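Local coordinates for protein ribokinase (Staphylococcus aureus, PDB 3RY7) that phosphorylates D-ribose at O-5 with ATP and magnesium, feeding ribose 5-phosphate into nucleotide and amino acid synthesis or the pentose phosphate pathway, at residues A55-I60 with A79-S84; P146-A151 with N174-L179. All coordinates share one frame; numbering follows the deposited sequence.

Contact 1: residues A55-I60 with A79-S84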
loop_
_atom_site.group_PDB
_atom_site.type_symbol
_atom_site.label_atom_id
_atom_site.label_comp_id
_atom_site.label_asym_id
_atom_site.label_seq_id
_atom_site.Cartn_x
_atom_site.Cartn_y
_atom_site.Cartn_z
ATOM N N ALA A 55 -2.312 -7.303 -22.132
ATOM C CA ALA A 55 -3.025 -7.077 -23.383
ATOM C C ALA A 55 -2.252 -6.021 -24.174
ATOM O O ALA A 55 -1.602 -5.150 -23.590
ATOM C CB ALA A 55 -4.456 -6.625 -23.110
ATOM N N ASP A 56 -2.285 -6.131 -25.498
ATOM C CA ASP A 56 -1.721 -5.132 -26.394
ATOM C C ASP A 56 -2.594 -3.885 -26.297
ATOM O O ASP A 56 -3.660 -3.827 -26.929
ATOM C CB ASP A 56 -1.798 -5.656 -27.827
ATOM C CG ASP A 56 -0.442 -5.834 -28.470
ATOM O OD1 ASP A 56 -0.138 -5.062 -29.407
ATOM O OD2 ASP A 56 0.299 -6.759 -28.059
ATOM N N THR A 57 -2.162 -2.895 -25.520
ATOM C CA THR A 57 -3.039 -1.766 -25.201
ATOM C C THR A 57 -2.714 -0.430 -25.875
ATOM O O THR A 57 -1.561 -0.001 -25.930
ATOM C CB THR A 57 -3.100 -1.521 -23.694
ATOM O OG1 THR A 57 -3.247 -2.769 -23.015
ATOM C CG2 THR A 57 -4.268 -0.568 -23.347
ATOM N N THR A 58 -3.767 0.221 -26.363
ATOM C CA THR A 58 -3.702 1.568 -26.904
ATOM C C THR A 58 -4.785 2.369 -26.197
ATOM O O THR A 58 -5.897 1.873 -25.993
ATOM C CB THR A 58 -3.967 1.558 -28.414
ATOM O OG1 THR A 58 -2.999 0.720 -29.052
ATOM C CG2 THR A 58 -3.885 2.957 -28.998
ATOM N N PHE A 59 -4.459 3.592 -25.786
ATOM C CA PHE A 59 -5.384 4.418 -25.007
ATOM C C PHE A 59 -5.650 5.722 -25.738
ATOM O O PHE A 59 -4.730 6.488 -26.009
ATOM C CB PHE A 59 -4.807 4.698 -23.614
ATOM C CG PHE A 59 -5.739 5.431 -22.685
ATOM C CD1 PHE A 59 -7.114 5.321 -22.813
ATOM C CD2 PHE A 59 -5.237 6.218 -21.658
ATOM C CE1 PHE A 59 -7.970 5.987 -21.939
ATOM C CE2 PHE A 59 -6.084 6.880 -20.790
ATOM C CZ PHE A 59 -7.448 6.770 -20.924
ATOM N N ILE A 60 -6.912 5.944 -26.083
ATOM C CA ILE A 60 -7.346 7.173 -26.712
ATOM C C ILE A 60 -7.954 8.022 -25.619
ATOM O O ILE A 60 -8.993 7.684 -25.056
ATOM C CB ILE A 60 -8.399 6.927 -27.802
ATOM C CG1 ILE A 60 -7.871 5.991 -28.893
ATOM C CG2 ILE A 60 -8.812 8.223 -28.427
ATOM C CD1 ILE A 60 -8.962 5.560 -29.891
ATOM N N ALA A 79 3.937 1.157 -18.562
ATOM C CA ALA A 79 3.053 0.010 -18.747
ATOM C C ALA A 79 3.025 -0.466 -20.199
ATOM O O ALA A 79 2.362 -1.439 -20.529
ATOM C CB ALA A 79 1.655 0.331 -18.250
ATOM N N HIS A 80 3.759 0.225 -21.057
ATOM C CA HIS A 80 3.811 -0.101 -22.482
ATOM C C HIS A 80 2.485 0.121 -23.214
ATOM O O HIS A 80 2.167 -0.553 -24.206
ATOM C CB HIS A 80 4.372 -1.509 -22.711
ATOM C CG HIS A 80 5.814 -1.642 -22.330
ATOM N ND1 HIS A 80 6.226 -2.248 -21.161
ATOM C CD2 HIS A 80 6.940 -1.204 -22.942
ATOM C CE1 HIS A 80 7.543 -2.196 -21.079
ATOM N NE2 HIS A 80 8.002 -1.567 -22.148
ATOM N N ILE A 81 1.721 1.091 -22.729
ATOM C CA ILE A 81 0.522 1.510 -23.425
ATOM C C ILE A 81 0.925 2.397 -24.588
ATOM O O ILE A 81 1.710 3.328 -24.417
ATOM C CB ILE A 81 -0.387 2.289 -22.499
ATOM C CG1 ILE A 81 -0.899 1.373 -21.379
ATOM C CG2 ILE A 81 -1.535 2.900 -23.295
ATOM C CD1 ILE A 81 -1.431 2.112 -20.149
ATOM N N ASP A 82 0.411 2.102 -25.777
ATOM C CA ASP A 82 0.728 2.921 -26.944
ATOM C C ASP A 82 0.020 4.263 -26.779
ATOM O O ASP A 82 -1.202 4.320 -26.673
ATOM C CB ASP A 82 0.329 2.211 -28.245
ATOM C CG ASP A 82 0.560 3.068 -29.496
ATOM O OD1 ASP A 82 0.255 2.601 -30.612
ATOM O OD2 ASP A 82 1.043 4.206 -29.377
ATOM N N THR A 83 0.801 5.335 -26.728
ATOM C CA THR A 83 0.264 6.661 -26.445
ATOM C C THR A 83 0.163 7.553 -27.681
ATOM O O THR A 83 -0.123 8.748 -27.565
ATOM C CB THR A 83 1.099 7.364 -25.371
ATOM O OG1 THR A 83 2.490 7.213 -25.684
ATOM C CG2 THR A 83 0.838 6.730 -23.997
ATOM N N SER A 84 0.360 6.956 -28.858
ATOM C CA SER A 84 0.326 7.660 -30.147
ATOM C C SER A 84 -0.930 8.477 -30.403
ATOM O O SER A 84 -0.917 9.421 -31.198
ATOM C CB SER A 84 0.448 6.664 -31.299
ATOM O OG SER A 84 1.654 5.953 -31.221
HETATM O O HOH W 1 0.286 -2.779 -24.043
HETATM O O HOH W 2 -2.079 1.145 -31.596
HETATM O O HOH W 3 -2.645 6.292 -27.786
#
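Thr58 and Asp82 lie side by side and point the same way where strand 56-64 meets the loop that follows helix 70-78. Thr58 OG1 sits 3.7 Å from Asp82 CB, and a water spans the two polar ends, 2.7 Å from Thr58 OG1 and donating to Asp82 OD1. With Asp82 CG anti to the backbone N (chi1 176°), OD2 turns back to its own chain: it accepts from Ser84 OG on its syn lone pair and from Ser84 N above the carboxylate plane, the latter closing an Asx turn. Two bonds thus hold the carboxylate in place while its other oxygen faces the water. The backbones form a single beta bridge at Thr58 and Asp82. Asp82 N donates to Thr57 O over 2.9 Å in a nearly straight bond (171° at the hydrogen), whereas the return bond from Phe59 N to Asp82 O is weak at 3.5 Å. Waters extend the pairing at both ends, one linking Thr57 N to His80 O, another donating to both Phe59 O and Asp82 O. Ile81 takes the apolar face: its CG2 branch meets Phe59 CB at 3.7 Å. The Phe59 ring leads away from the loop, towards Ala44 and Ala47 of helix 42-52, and meets Phe76 of helix 70-78 with the planes at about 90°. His80, with positive phi, ends helix 70-78 in a Schellman motif and starts the loop towards strand 87-89, the strand beside 56-64 and outermost of the sheet within this chain. The chemistry is therefore divided: a hydrated Thr58-Asp82 side, an apolar Ile81-Phe59 side packed against helices, and between them one nearly straight backbone bond, a weak second one, and bridging waters.

Contact 2: residues P146-A151 with N174-L179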
loop_
_atom_site.group_PDB
_atom_site.type_symbol
_atom_site.label_atom_id
_atom_site.label_comp_id
_atom_site.label_asym_id
_atom_site.label_seq_id
_atom_site.Cartn_x
_atom_site.Cartn_y
_atom_site.Cartn_z
ATOM N N PRO A 146 -21.233 11.156 -28.132
ATOM C CA PRO A 146 -20.974 11.182 -29.587
ATOM C C PRO A 146 -19.564 10.676 -29.940
ATOM O O PRO A 146 -19.385 10.059 -30.986
ATOM C CB PRO A 146 -21.158 12.662 -29.974
ATOM C CG PRO A 146 -22.020 13.241 -28.885
ATOM C CD PRO A 146 -21.621 12.481 -27.613
ATOM N N ALA A 147 -18.581 10.890 -29.073
ATOM C CA ALA A 147 -17.274 10.301 -29.323
ATOM C C ALA A 147 -17.323 8.772 -29.239
ATOM O O ALA A 147 -16.668 8.076 -30.027
ATOM C CB ALA A 147 -16.217 10.846 -28.349
ATOM N N ILE A 148 -18.060 8.258 -28.257
ATOM C CA ILE A 148 -18.152 6.816 -28.079
ATOM C C ILE A 148 -18.904 6.176 -29.268
ATOM O O ILE A 148 -18.481 5.154 -29.799
ATOM C CB ILE A 148 -18.830 6.439 -26.744
ATOM C CG1 ILE A 148 -18.035 6.982 -25.535
ATOM C CG2 ILE A 148 -18.954 4.906 -26.632
ATOM C CD1 ILE A 148 -18.779 6.857 -24.241
ATOM N N ILE A 149 -20.001 6.800 -29.683
ATOM C CA ILE A 149 -20.764 6.320 -30.843
ATOM C C ILE A 149 -19.854 6.190 -32.064
ATOM O O ILE A 149 -19.858 5.174 -32.774
ATOM C CB ILE A 149 -21.946 7.246 -31.155
ATOM C CG1 ILE A 149 -23.039 7.081 -30.101
ATOM C CG2 ILE A 149 -22.518 6.940 -32.535
ATOM C CD1 ILE A 149 -24.155 8.117 -30.224
ATOM N N SER A 150 -19.019 7.197 -32.279
ATOM C CA SER A 150 -18.181 7.191 -33.467
ATOM C C SER A 150 -17.116 6.079 -33.421
ATOM O O SER A 150 -16.808 5.444 -34.447
ATOM C CB SER A 150 -17.572 8.580 -33.690
ATOM O OG SER A 150 -16.170 8.488 -33.797
ATOM N N ALA A 151 -16.570 5.828 -32.229
ATOM C CA ALA A 151 -15.582 4.770 -32.065
ATOM C C ALA A 151 -16.231 3.383 -32.229
ATOM O O ALA A 151 -15.632 2.467 -32.793
ATOM C CB ALA A 151 -14.901 4.888 -30.710
ATOM N N ASN A 174 -30.421 5.383 -28.469
ATOM C CA ASN A 174 -30.446 4.127 -29.203
ATOM C C ASN A 174 -29.278 4.044 -30.166
ATOM O O ASN A 174 -28.729 2.962 -30.400
ATOM C CB ASN A 174 -31.769 3.974 -29.957
ATOM C CG ASN A 174 -32.964 3.948 -29.026
ATOM O OD1 ASN A 174 -32.830 3.616 -27.844
ATOM N ND2 ASN A 174 -34.142 4.302 -29.550
ATOM N N GLU A 175 -28.903 5.198 -30.717
ATOM C CA GLU A 175 -27.763 5.280 -31.614
ATOM C C GLU A 175 -26.510 4.633 -30.994
ATOM O O GLU A 175 -25.656 4.101 -31.709
ATOM C CB GLU A 175 -27.513 6.741 -31.994
ATOM C CG GLU A 175 -26.513 6.955 -33.121
ATOM C CD GLU A 175 -26.360 8.436 -33.475
ATOM O OE1 GLU A 175 -25.209 8.898 -33.682
ATOM O OE2 GLU A 175 -27.398 9.145 -33.531
ATOM N N LEU A 176 -26.407 4.671 -29.665
ATOM C CA LEU A 176 -25.275 4.054 -28.978
ATOM C C LEU A 176 -25.628 2.640 -28.536
ATOM O O LEU A 176 -24.844 1.711 -28.705
ATOM C CB LEU A 176 -24.820 4.888 -27.764
ATOM C CG LEU A 176 -23.714 4.221 -26.913
ATOM C CD1 LEU A 176 -22.505 3.829 -27.748
ATOM C CD2 LEU A 176 -23.282 5.082 -25.737
ATOM N N LEU A 177 -26.807 2.496 -27.942
ATOM C CA LEU A 177 -27.222 1.207 -27.394
ATOM C C LEU A 177 -27.085 0.120 -28.433
ATOM O O LEU A 177 -26.684 -1.002 -28.126
ATOM C CB LEU A 177 -28.663 1.270 -26.886
ATOM C CG LEU A 177 -28.789 2.134 -25.632
ATOM C CD1 LEU A 177 -30.255 2.362 -25.270
ATOM C CD2 LEU A 177 -28.012 1.493 -24.490
ATOM N N SER A 178 -27.392 0.470 -29.675
ATOM C CA SER A 178 -27.438 -0.513 -30.752
ATOM C C SER A 178 -26.055 -0.853 -31.286
ATOM O O SER A 178 -25.929 -1.666 -32.199
ATOM C CB SER A 178 -28.300 0.019 -31.898
ATOM O OG SER A 178 -27.585 1.004 -32.625
ATOM N N LEU A 179 -25.023 -0.218 -30.732
ATOM C CA LEU A 179 -23.656 -0.458 -31.172
ATOM C C LEU A 179 -22.861 -1.288 -30.164
ATOM O O LEU A 179 -21.706 -1.638 -30.413
ATOM C CB LEU A 179 -22.936 0.879 -31.408
ATOM C CG LEU A 179 -23.554 1.834 -32.437
ATOM C CD1 LEU A 179 -22.710 3.130 -32.596
ATOM C CD2 LEU A 179 -23.706 1.111 -33.768
#
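Ile149 is the main bump of this contact between helix 145-157 and the short helix 174-177 with the turn after it, and Glu175, Leu176 and Leu179 form the hollow that receives it. Its CG1 lies 3.7 Å from Leu176 CB, the two side chains meeting at a slant. The other branch, CG2, anti to the backbone N, reaches Leu179 CD1 at 3.8 Å and Glu175 OE1 at 3.5 Å; both partner side chains run roughly at right angles to Ile149. Glu175, extended beyond CG, passes its methylenes across the tip of Ile149, CG 3.9 Å from CD1, and so forms one wall of the hollow. Leu179 completes it: its CD1 also rests 3.5 Å from Ile149 O. The neighbouring Ile148 touches Leu176 CD1 with its CG2, at 3.9 Å, and Leu176 continues onto Phe152 of helix 145-157, which Leu179 touches too. The short helix 174-177 is thereby seated against helix 145-157, beside the central sheet. No hydrogen bond crosses between the two segments. Cohesion here comes from apolar shape fit, with the aliphatic part of Glu175, an exposed residue, covering Ile149 at the margin.

Both segments of contact 1 come before those of contact 2 in the chain, and all lie within the same pfkB-family kinase range. The contact centres are 22 Å apart and their nearest atoms about 6 Å, so they do not touch. Contact 1 joins an interior strand to the loop leading to strand 87-89; contact 2 packs two helices that flank the same sheet. Phe59 lies close to the probable ribose site, its side chain about 4 Å from that of Gly43 and about 9 Å from that of Glu142; Ile148 is more distant, its side chain about 8 Å from that of Glu142 and about 10 Å from that of Lys42.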